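6-pyruvoyl tetrahydrobiopterin synthase (Plasmodium vivax, PDB 3LX3) belongs to the 6-pyruvoyl tetrahydropterin synthase family, forming a zinc-containing hexamer that holds 2-amino-1,5-dihydropteridine-4,6-dione in its pockets. Local coordinates at residues L23-P28 with V54-R59; A39-R44 with S95-I100; H87-P92 with R122-I127. All blocks are in the same frame, centred on the assembly; numbering follows the deposited sequence. Where two conformers were deposited one is given.

Contact 1. Residues L23-P28 with V54-R59; sequences LLVESP and VSLRLR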
loop_
_atom_site.group_PDB
_atom_site.type_symbol
_atom_site.label_atom_id
_atom_site.label_comp_id
_atom_site.label_asym_id
_atom_site.label_seq_id
_atom_site.Cartn_x
_atom_site.Cartn_y
_atom_site.Cartn_z
ATOM N N LEU A 23 -7.595 12.509 -15.221
ATOM C CA LEU A 23 -7.699 11.081 -15.026
ATOM C C LEU A 23 -6.312 10.509 -14.709
ATOM O O LEU A 23 -5.296 10.959 -15.289
ATOM C CB LEU A 23 -8.232 10.399 -16.264
ATOM C CG LEU A 23 -9.612 10.821 -16.706
ATOM C CD1 LEU A 23 -10.073 9.942 -17.860
ATOM C CD2 LEU A 23 -10.652 10.872 -15.594
ATOM N N LEU A 24 -6.281 9.521 -13.827
ATOM C CA LEU A 24 -5.068 8.801 -13.458
ATOM C C LEU A 24 -5.323 7.327 -13.570
ATOM O O LEU A 24 -6.290 6.816 -12.969
ATOM C CB LEU A 24 -4.660 9.107 -12.017
ATOM C CG LEU A 24 -3.488 8.282 -11.443
ATOM C CD1 LEU A 24 -2.189 8.601 -12.163
ATOM C CD2 LEU A 24 -3.385 8.612 -9.947
ATOM N N VAL A 25 -4.461 6.640 -14.303
ATOM C CA VAL A 25 -4.488 5.199 -14.282
ATOM C C VAL A 25 -3.107 4.687 -13.797
ATOM O O VAL A 25 -2.061 5.099 -14.272
ATOM C CB VAL A 25 -4.876 4.540 -15.649
ATOM C CG1 VAL A 25 -6.315 4.875 -15.990
ATOM C CG2 VAL A 25 -3.913 4.914 -16.768
ATOM N N GLU A 26 -3.171 3.790 -12.801
ATOM C CA GLU A 26 -2.006 3.268 -12.124
ATOM C C GLU A 26 -2.273 1.895 -11.605
ATOM O O GLU A 26 -3.294 1.626 -11.004
ATOM C CB GLU A 26 -1.558 4.206 -10.986
ATOM C CG GLU A 26 -2.305 4.150 -9.682
ATOM C CD GLU A 26 -1.941 5.327 -8.763
ATOM O OE1 GLU A 26 -0.770 5.790 -8.810
ATOM O OE2 GLU A 26 -2.845 5.810 -8.032
ATOM N N SER A 27 -1.311 1.008 -11.780
ATOM C CA SER A 27 -1.530 -0.391 -11.424
ATOM C C SER A 27 -0.214 -1.115 -11.328
ATOM O O SER A 27 0.664 -0.888 -12.155
ATOM C CB SER A 27 -2.362 -1.096 -12.498
ATOM O OG SER A 27 -2.768 -2.402 -12.013
ATOM N N PRO A 28 -0.086 -2.031 -10.355
ATOM C CA PRO A 28 1.092 -2.907 -10.421
ATOM C C PRO A 28 1.180 -3.711 -11.746
ATOM O O PRO A 28 2.262 -4.232 -12.087
ATOM C CB PRO A 28 0.931 -3.826 -9.188
ATOM C CG PRO A 28 -0.464 -3.686 -8.757
ATOM C CD PRO A 28 -0.938 -2.323 -9.180
ATOM N N VAL A 54 4.629 2.167 -14.417
ATOM C CA VAL A 54 4.226 3.334 -15.187
ATOM C C VAL A 54 2.843 3.716 -14.761
ATOM O O VAL A 54 1.946 2.872 -14.722
ATOM C CB VAL A 54 4.113 2.991 -16.716
ATOM C CG1 VAL A 54 3.486 4.166 -17.496
ATOM C CG2 VAL A 54 5.432 2.646 -17.260
ATOM N N SER A 55 2.652 5.011 -14.516
ATOM C CA SER A 55 1.308 5.561 -14.428
ATOM C C SER A 55 1.106 6.645 -15.461
ATOM O O SER A 55 2.038 7.307 -15.876
ATOM C CB SER A 55 0.991 6.066 -13.046
ATOM O OG SER A 55 1.779 7.176 -12.734
ATOM N N LEU A 56 -0.147 6.848 -15.852
ATOM C CA LEU A 56 -0.514 7.879 -16.826
ATOM C C LEU A 56 -1.574 8.784 -16.230
ATOM O O LEU A 56 -2.569 8.299 -15.681
ATOM C CB LEU A 56 -1.061 7.229 -18.108
ATOM C CG LEU A 56 -1.721 8.133 -19.141
ATOM C CD1 LEU A 56 -0.691 9.050 -19.798
ATOM C CD2 LEU A 56 -2.429 7.256 -20.192
ATOM N N ARG A 57 -1.325 10.092 -16.362
ATOM C CA ARG A 57 -2.264 11.134 -15.976
ATOM C C ARG A 57 -2.548 11.986 -17.204
ATOM O O ARG A 57 -1.649 12.272 -18.005
ATOM C CB ARG A 57 -1.651 11.975 -14.872
ATOM C CG ARG A 57 -2.459 13.140 -14.324
ATOM C CD ARG A 57 -1.720 13.703 -13.074
ATOM N NE ARG A 57 -1.038 12.643 -12.295
ATOM C CZ ARG A 57 -1.199 12.365 -10.997
ATOM N NH1 ARG A 57 -2.009 13.063 -10.220
ATOM N NH2 ARG A 57 -0.503 11.372 -10.459
ATOM N N LEU A 58 -3.788 12.418 -17.325
ATOM C CA LEU A 58 -4.140 13.315 -18.423
ATOM C C LEU A 58 -5.239 14.256 -17.985
ATOM O O LEU A 58 -5.886 14.026 -16.956
ATOM C CB LEU A 58 -4.531 12.538 -19.674
ATOM C CG LEU A 58 -5.698 11.526 -19.645
ATOM C CD1 LEU A 58 -7.052 12.224 -19.632
ATOM C CD2 LEU A 58 -5.606 10.613 -20.863
ATOM N N ARG A 59 -5.451 15.333 -18.745
ATOM C CA ARG A 59 -6.496 16.323 -18.474
ATOM C C ARG A 59 -7.278 16.611 -19.746
ATOM O O ARG A 59 -6.687 16.695 -20.858
ATOM C CB ARG A 59 -5.904 17.635 -17.960
ATOM C CG ARG A 59 -5.137 17.485 -16.656
ATOM C CD ARG A 59 -4.347 18.688 -16.312
ATOM N NE ARG A 59 -3.499 18.438 -15.153
ATOM C CZ ARG A 59 -2.358 19.070 -14.916
ATOM N NH1 ARG A 59 -1.922 19.997 -15.758
ATOM N NH2 ARG A 59 -1.666 18.776 -13.832
HETATM O O HOH W 1 1.123 2.350 -12.344
#

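Contact 2. Residues A39-R44 with S95-I100; sequences AFKGFR and SDVLNI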
loop_
_atom_site.group_PDB
_atom_site.type_symbol
_atom_site.label_atom_id
_atom_site.label_comp_id
_atom_site.label_asym_id
_atom_site.label_seq_id
_atom_site.Cartn_x
_atom_site.Cartn_y
_atom_site.Cartn_z
ATOM N N ALA A 39 25.149 4.137 -17.392
ATOM C CA ALA A 39 26.501 4.541 -17.724
ATOM C C ALA A 39 26.462 5.952 -18.250
ATOM O O ALA A 39 25.655 6.278 -19.106
ATOM C CB ALA A 39 27.117 3.604 -18.812
ATOM N N PHE A 40 27.354 6.789 -17.739
ATOM C CA PHE A 40 27.578 8.144 -18.270
ATOM C C PHE A 40 29.059 8.486 -18.095
ATOM O O PHE A 40 29.818 7.653 -17.668
ATOM C CB PHE A 40 26.623 9.207 -17.644
ATOM C CG PHE A 40 26.612 9.282 -16.144
ATOM C CD1 PHE A 40 27.568 10.026 -15.441
ATOM C CD2 PHE A 40 25.551 8.733 -15.435
ATOM C CE1 PHE A 40 27.509 10.155 -14.052
ATOM C CE2 PHE A 40 25.493 8.866 -14.045
ATOM C CZ PHE A 40 26.491 9.573 -13.364
ATOM N N LYS A 41 29.493 9.683 -18.462
ATOM C CA LYS A 41 30.926 9.992 -18.439
ATOM C C LYS A 41 31.448 9.894 -17.030
ATOM O O LYS A 41 30.944 10.557 -16.124
ATOM C CB LYS A 41 31.179 11.405 -19.001
ATOM C CG LYS A 41 31.022 11.509 -20.500
ATOM C CD LYS A 41 32.159 10.777 -21.216
ATOM C CE LYS A 41 32.063 10.877 -22.738
ATOM N NZ LYS A 41 33.103 9.957 -23.340
ATOM N N GLY A 42 32.423 9.023 -16.843
ATOM C CA GLY A 42 33.014 8.764 -15.540
ATOM C C GLY A 42 32.300 7.815 -14.589
ATOM O O GLY A 42 32.728 7.655 -13.450
ATOM N N PHE A 43 31.205 7.185 -15.029
ATOM C CA PHE A 43 30.414 6.327 -14.157
ATOM C C PHE A 43 29.800 5.164 -14.924
ATOM O O PHE A 43 29.202 5.367 -15.977
ATOM C CB PHE A 43 29.290 7.130 -13.508
ATOM C CG PHE A 43 28.408 6.313 -12.599
ATOM C CD1 PHE A 43 28.846 5.935 -11.340
ATOM C CD2 PHE A 43 27.141 5.909 -13.012
ATOM C CE1 PHE A 43 28.020 5.165 -10.508
ATOM C CE2 PHE A 43 26.330 5.145 -12.187
ATOM C CZ PHE A 43 26.763 4.778 -10.942
ATOM N N ARG A 44 29.926 3.962 -14.363
ATOM C CA ARG A 44 29.324 2.746 -14.909
ATOM C C ARG A 44 28.843 2.064 -13.612
ATOM O O ARG A 44 29.512 2.126 -12.566
ATOM C CB ARG A 44 30.397 1.897 -15.624
ATOM C CG ARG A 44 29.958 0.808 -16.679
ATOM C CD ARG A 44 29.899 -0.651 -16.144
ATOM N NE ARG A 44 31.136 -1.146 -15.516
ATOM C CZ ARG A 44 31.197 -2.254 -14.782
ATOM N NH1 ARG A 44 30.106 -2.992 -14.580
ATOM N NH2 ARG A 44 32.340 -2.630 -14.231
ATOM N N SER A 95 23.812 5.908 -26.417
ATOM C CA SER A 95 24.784 6.207 -25.379
ATOM C C SER A 95 26.111 6.615 -25.967
ATOM O O SER A 95 26.642 5.926 -26.862
ATOM C CB SER A 95 25.039 4.967 -24.530
ATOM O OG SER A 95 26.012 5.253 -23.524
ATOM N N ASP A 96 26.687 7.664 -25.399
ATOM C CA ASP A 96 27.973 8.147 -25.844
ATOM C C ASP A 96 29.123 7.514 -25.082
ATOM O O ASP A 96 30.287 7.822 -25.373
ATOM C CB ASP A 96 28.034 9.679 -25.731
ATOM C CG ASP A 96 27.812 10.206 -24.312
ATOM O OD1 ASP A 96 27.240 9.522 -23.437
ATOM O OD2 ASP A 96 28.193 11.379 -24.085
ATOM N N VAL A 97 28.831 6.614 -24.148
ATOM C CA VAL A 97 29.872 5.951 -23.359
ATOM C C VAL A 97 29.854 4.439 -23.474
ATOM O O VAL A 97 30.561 3.744 -22.747
ATOM C CB VAL A 97 29.808 6.354 -21.877
ATOM C CG1 VAL A 97 30.065 7.838 -21.691
ATOM C CG2 VAL A 97 28.471 5.978 -21.242
ATOM N N LEU A 98 28.995 3.897 -24.339
ATOM C CA LEU A 98 28.945 2.470 -24.591
ATOM C C LEU A 98 29.246 2.220 -26.046
ATOM O O LEU A 98 28.782 2.979 -26.918
ATOM C CB LEU A 98 27.575 1.861 -24.288
ATOM C CG LEU A 98 27.056 2.068 -22.880
ATOM C CD1 LEU A 98 25.609 1.541 -22.784
ATOM C CD2 LEU A 98 27.969 1.420 -21.877
ATOM N N ASN A 99 30.050 1.188 -26.313
ATOM C CA ASN A 99 30.320 0.682 -27.661
ATOM C C ASN A 99 29.464 -0.531 -27.880
ATOM O O ASN A 99 29.625 -1.538 -27.210
ATOM C CB ASN A 99 31.812 0.350 -27.778
ATOM C CG ASN A 99 32.224 -0.114 -29.133
ATOM O OD1 ASN A 99 31.578 -0.949 -29.731
ATOM N ND2 ASN A 99 33.371 0.377 -29.599
ATOM N N ILE A 100 28.482 -0.433 -28.760
ATOM C CA ILE A 100 27.445 -1.459 -28.929
ATOM C C ILE A 100 27.757 -2.156 -30.247
ATOM O O ILE A 100 27.694 -1.518 -31.303
ATOM C CB ILE A 100 26.015 -0.855 -28.929
ATOM C CG1 ILE A 100 25.757 -0.113 -27.608
ATOM C CG2 ILE A 100 24.985 -1.973 -29.219
ATOM C CD1 ILE A 100 24.430 0.689 -27.532
HETATM O O HOH W 2 24.396 5.128 -21.288
#

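Contact 3. Residues H87-P92 with R122-I127; sequences HHFILP and RDCVQI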
loop_
_atom_site.group_PDB
_atom_site.type_symbol
_atom_site.label_atom_id
_atom_site.label_comp_id
_atom_site.label_asym_id
_atom_site.label_seq_id
_atom_site.Cartn_x
_atom_site.Cartn_y
_atom_site.Cartn_z
ATOM N N HIS A 87 10.542 -7.915 -19.623
ATOM C CA HIS A 87 11.295 -9.169 -19.751
ATOM C C HIS A 87 12.436 -9.049 -20.735
ATOM O O HIS A 87 12.734 -9.946 -21.481
ATOM C CB HIS A 87 10.443 -10.394 -20.088
ATOM C CG HIS A 87 10.179 -11.242 -18.903
ATOM N ND1 HIS A 87 10.663 -12.524 -18.771
ATOM C CD2 HIS A 87 9.540 -10.948 -17.748
ATOM C CE1 HIS A 87 10.289 -13.002 -17.599
ATOM N NE2 HIS A 87 9.608 -12.070 -16.960
ATOM N N HIS A 88 13.115 -7.928 -20.716
ATOM C CA HIS A 88 14.317 -7.713 -21.517
ATOM C C HIS A 88 15.341 -6.879 -20.791
ATOM O O HIS A 88 15.065 -6.223 -19.768
ATOM C CB HIS A 88 13.979 -6.883 -22.783
ATOM C CG HIS A 88 13.072 -7.554 -23.721
ATOM N ND1 HIS A 88 11.711 -7.352 -23.685
ATOM C CD2 HIS A 88 13.304 -8.422 -24.728
ATOM C CE1 HIS A 88 11.141 -8.064 -24.641
ATOM N NE2 HIS A 88 12.082 -8.722 -25.297
ATOM N N PHE A 89 16.543 -6.853 -21.357
ATOM C CA PHE A 89 17.548 -5.868 -21.053
ATOM C C PHE A 89 17.266 -4.584 -21.841
ATOM O O PHE A 89 17.116 -4.657 -23.076
ATOM C CB PHE A 89 18.972 -6.381 -21.353
ATOM C CG PHE A 89 20.044 -5.351 -21.167
ATOM C CD1 PHE A 89 20.577 -5.094 -19.936
ATOM C CD2 PHE A 89 20.570 -4.649 -22.260
ATOM C CE1 PHE A 89 21.543 -4.181 -19.768
ATOM C CE2 PHE A 89 21.553 -3.725 -22.101
ATOM C CZ PHE A 89 22.044 -3.466 -20.868
ATOM N N ILE A 90 17.227 -3.436 -21.167
ATOM C CA ILE A 90 17.012 -2.158 -21.824
ATOM C C ILE A 90 18.319 -1.624 -22.359
ATOM O O ILE A 90 19.230 -1.294 -21.594
ATOM C CB ILE A 90 16.373 -1.146 -20.871
ATOM C CG1 ILE A 90 14.977 -1.647 -20.458
ATOM C CG2 ILE A 90 16.297 0.224 -21.537
ATOM C CD1 ILE A 90 14.394 -0.825 -19.301
ATOM N N LEU A 91 18.425 -1.536 -23.685
ATOM C CA LEU A 91 19.676 -1.163 -24.353
ATOM C C LEU A 91 19.538 0.265 -24.882
ATOM O O LEU A 91 18.786 0.498 -25.824
ATOM C CB LEU A 91 20.004 -2.140 -25.485
ATOM C CG LEU A 91 21.324 -1.973 -26.215
ATOM C CD1 LEU A 91 22.470 -1.989 -25.315
ATOM C CD2 LEU A 91 21.422 -3.112 -27.281
ATOM N N PRO A 92 20.268 1.213 -24.268
ATOM C CA PRO A 92 20.191 2.591 -24.733
ATOM C C PRO A 92 21.043 2.796 -25.931
ATOM O O PRO A 92 22.266 3.006 -25.784
ATOM C CB PRO A 92 20.705 3.379 -23.510
ATOM C CG PRO A 92 21.566 2.506 -22.816
ATOM C CD PRO A 92 21.128 1.090 -23.081
ATOM N N ARG A 122 17.740 -10.827 -29.044
ATOM C CA ARG A 122 16.316 -11.006 -28.717
ATOM C C ARG A 122 16.015 -10.783 -27.240
ATOM O O ARG A 122 14.852 -10.569 -26.879
ATOM C CB ARG A 122 15.825 -12.383 -29.142
ATOM C CG ARG A 122 16.436 -13.560 -28.446
ATOM C CD ARG A 122 15.771 -14.875 -28.899
ATOM N NE ARG A 122 14.336 -14.814 -28.613
ATOM C CZ ARG A 122 13.748 -15.211 -27.483
ATOM N NH1 ARG A 122 12.437 -15.070 -27.345
ATOM N NH2 ARG A 122 14.443 -15.773 -26.506
ATOM N N ASP A 123 17.045 -10.796 -26.393
ATOM C CA ASP A 123 16.863 -10.521 -24.961
ATOM C C ASP A 123 16.875 -9.020 -24.697
ATOM O O ASP A 123 16.636 -8.591 -23.572
ATOM C CB ASP A 123 17.988 -11.145 -24.118
ATOM C CG ASP A 123 17.845 -12.624 -23.933
ATOM O OD1 ASP A 123 17.542 -13.383 -24.911
ATOM O OD2 ASP A 123 18.100 -13.119 -22.791
ATOM N N CYS A 124 17.186 -8.217 -25.702
ATOM C CA CYS A 124 17.340 -6.784 -25.539
ATOM C C CYS A 124 16.221 -6.022 -26.256
ATOM O O CYS A 124 15.726 -6.486 -27.311
ATOM C CB CYS A 124 18.656 -6.309 -26.130
ATOM S SG CYS A 124 20.138 -7.087 -25.422
ATOM N N VAL A 125 15.877 -4.871 -25.678
ATOM C CA VAL A 125 15.024 -3.922 -26.359
ATOM C C VAL A 125 15.860 -2.684 -26.598
ATOM O O VAL A 125 16.365 -2.072 -25.639
ATOM C CB VAL A 125 13.701 -3.697 -25.626
ATOM C CG1 VAL A 125 12.832 -4.965 -25.755
ATOM C CG2 VAL A 125 13.889 -3.304 -24.151
ATOM N N GLN A 126 16.028 -2.363 -27.883
ATOM C CA GLN A 126 16.818 -1.218 -28.283
ATOM C C GLN A 126 15.910 0.005 -28.255
ATOM O O GLN A 126 14.955 0.129 -29.056
ATOM C CB GLN A 126 17.423 -1.370 -29.684
ATOM C CG GLN A 126 18.669 -2.209 -29.717
ATOM C CD GLN A 126 19.445 -1.949 -30.969
ATOM O OE1 GLN A 126 18.965 -2.256 -32.060
ATOM N NE2 GLN A 126 20.626 -1.349 -30.831
ATOM N N ILE A 127 16.208 0.910 -27.336
ATOM C CA ILE A 127 15.393 2.090 -27.076
ATOM C C ILE A 127 16.184 3.354 -27.431
ATOM O O ILE A 127 17.372 3.443 -27.095
ATOM C CB ILE A 127 15.035 2.128 -25.532
ATOM C CG1 ILE A 127 14.416 0.796 -25.053
ATOM C CG2 ILE A 127 14.157 3.349 -25.241
ATOM C CD1 ILE A 127 13.151 0.483 -25.847
HETATM O O HOH W 3 12.302 -11.506 -26.822
#

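Contact 1. Residues L23-P28 with V54-R59
L24 and R57 both swing CG away from their own backbone N (chi1 173° and 179°), and a bend at chi3 of R57 then brings its guanidinium back beside the leucine. CD1 of L24 comes over one face of that flat group, 3.7 Å from R57 NH2. The polar end is held by E163: R57 NE makes a salt bridge with it on the neighbouring strand 161-167, so the arginine's charge is matched while a methyl group covers one of its faces. On the other side of the sheet, the side chains of paired residues run alongside each other. CB of L23 meets CD1 of L58 at 4.0 Å, and CG2 of V25 lies 3.9 Å from CB of L56; F71, L74 and V78 of helix 71-85 pack against this apolar row.

The backbones are almost exactly antiparallel, with 172° between strand directions. L23 and L58 exchange two hydrogen bonds, as do V25 and L56, the V25 N to L56 O bond measuring 2.9 Å. Between these rungs R57 CA approaches L23 O at 3.1 Å, a CA-H...O contact. Where the strands part, a water takes over, accepting from S27 N at 2.8 Å and also bonding V54 O.

L23 to V25 pair in turn with a strand of the second subunit, carrying the sheet across the interface, and L23 touches the bound 2-amino-1,5-dihydropteridine-4,6-dione. A helix-backed antiparallel sheet continued from subunit to subunit is the hallmark of the tunnelling (T) fold.

Contact 2. Residues A39-R44 with S95-I100
The A39-F40 end of its strand turns through a type II beta turn from F40 to F43, with G42 at positive phi (82°), and this corner meets V97 in the loop leading to strand 98-103 without any direct hydrogen bond between the two segments. V97 carries the contact. With chi1 at -63° its two methyl groups lie along the 39-41 chain: CG2 rests 3.7 Å from CB of A39 and 3.5 Å from A39 O, while CG1 is turned to K41. The lysine bends at chi2 (-70°), which lays its methylenes across the valine, CD being 3.6 Å from V97 CG1. That course also takes the ammonium toward D96, yet K41 NZ stays 5.2 Å from D96 OD2, so any attraction would be long-range; K41 NZ also makes a weak, long ion pair with E112. L98 adds a second apolar touch, its CD2 lying 3.9 Å from A39 CB.

A water bridges the two segments, donating to A39 O at 2.8 Å and accepting from S95 OG. The same hydroxyl oxygen receives V97 N in an ST turn, which ties the valine's backbone to the water-binding serine. On the turn itself, F43 CB sits over one face of the F40 ring.

R44 forms salt bridges with D113 and with D123 of the fifth subunit, while F40 packs on D65 of the fourth. Around this corner, L98 packs on I109 and C111 of strand 106-111 and on F37 of strand 20-40.

Contact 3. Residues H87-P92 with R122-I127
F89 and L91 make the firm part of this contact, clasped to 123-127 by four backbone hydrogen bonds in parallel register: F89 N to D123 O (2.8 Å), V125 N to F89 O, L91 N to V125 O, and I127 N to L91 O, the last nearly straight at 176°. Apolar side chains fill in on both faces. CG2 of I90 meets CG1 of I127 at 4.0 Å, where I137 and Y140 of helix 134-149 close over them. On the reverse face C124 SG reaches F89 CD2 at 4.0 Å, an oblique sulfur-aromatic contact.

H88 marks the change to the looser end. Its ring is held by ND1, which bonds L85 O, and the CD2 edge faces R122 O in the ring plane at 3.4 Å. In one of the two conformers of V125, CG1 stands over the H88 ring face, 3.4 Å from the centroid, a CH-pi contact that is doubtful to that extent. Farther out a water joins H88 NE2 (3.2 Å) and R122 O. Q126 is exposed but runs alongside L91: CG lies 3.8 Å from L91 CD2, and NE2 is near the same methyl.

D123 bonds Y117 and R44 of the fifth subunit, and the H87 ring stacks on H48 of that subunit, a histidine of the zinc site. The motif is a small two-stranded parallel sheet, its strands linked through an antiparallel three-stranded excursion, set at a subunit interface beside a neighbour's metal site.

Contact 1 lies at one end of the chain and contacts 2 and 3 on the other side of its centre; contact 1 is about 32 Å from contact 2 and 24 Å from contact 3, centre to centre. The long strand 20-40 spans the gap, entering contact 1 near its start and contact 2 at its finish. The centres of contacts 2 and 3 are about 16 Å apart, and the two touch: I100 CD1 packs on P92 O at 3.6 Å. Along the sequence contact 1 closes before contact 3 opens, whereas contact 2 alternates with both. Contact 1 lies within the main sheet, contact 2 joins that sheet's end to the three-stranded one, and each contact borders another subunit.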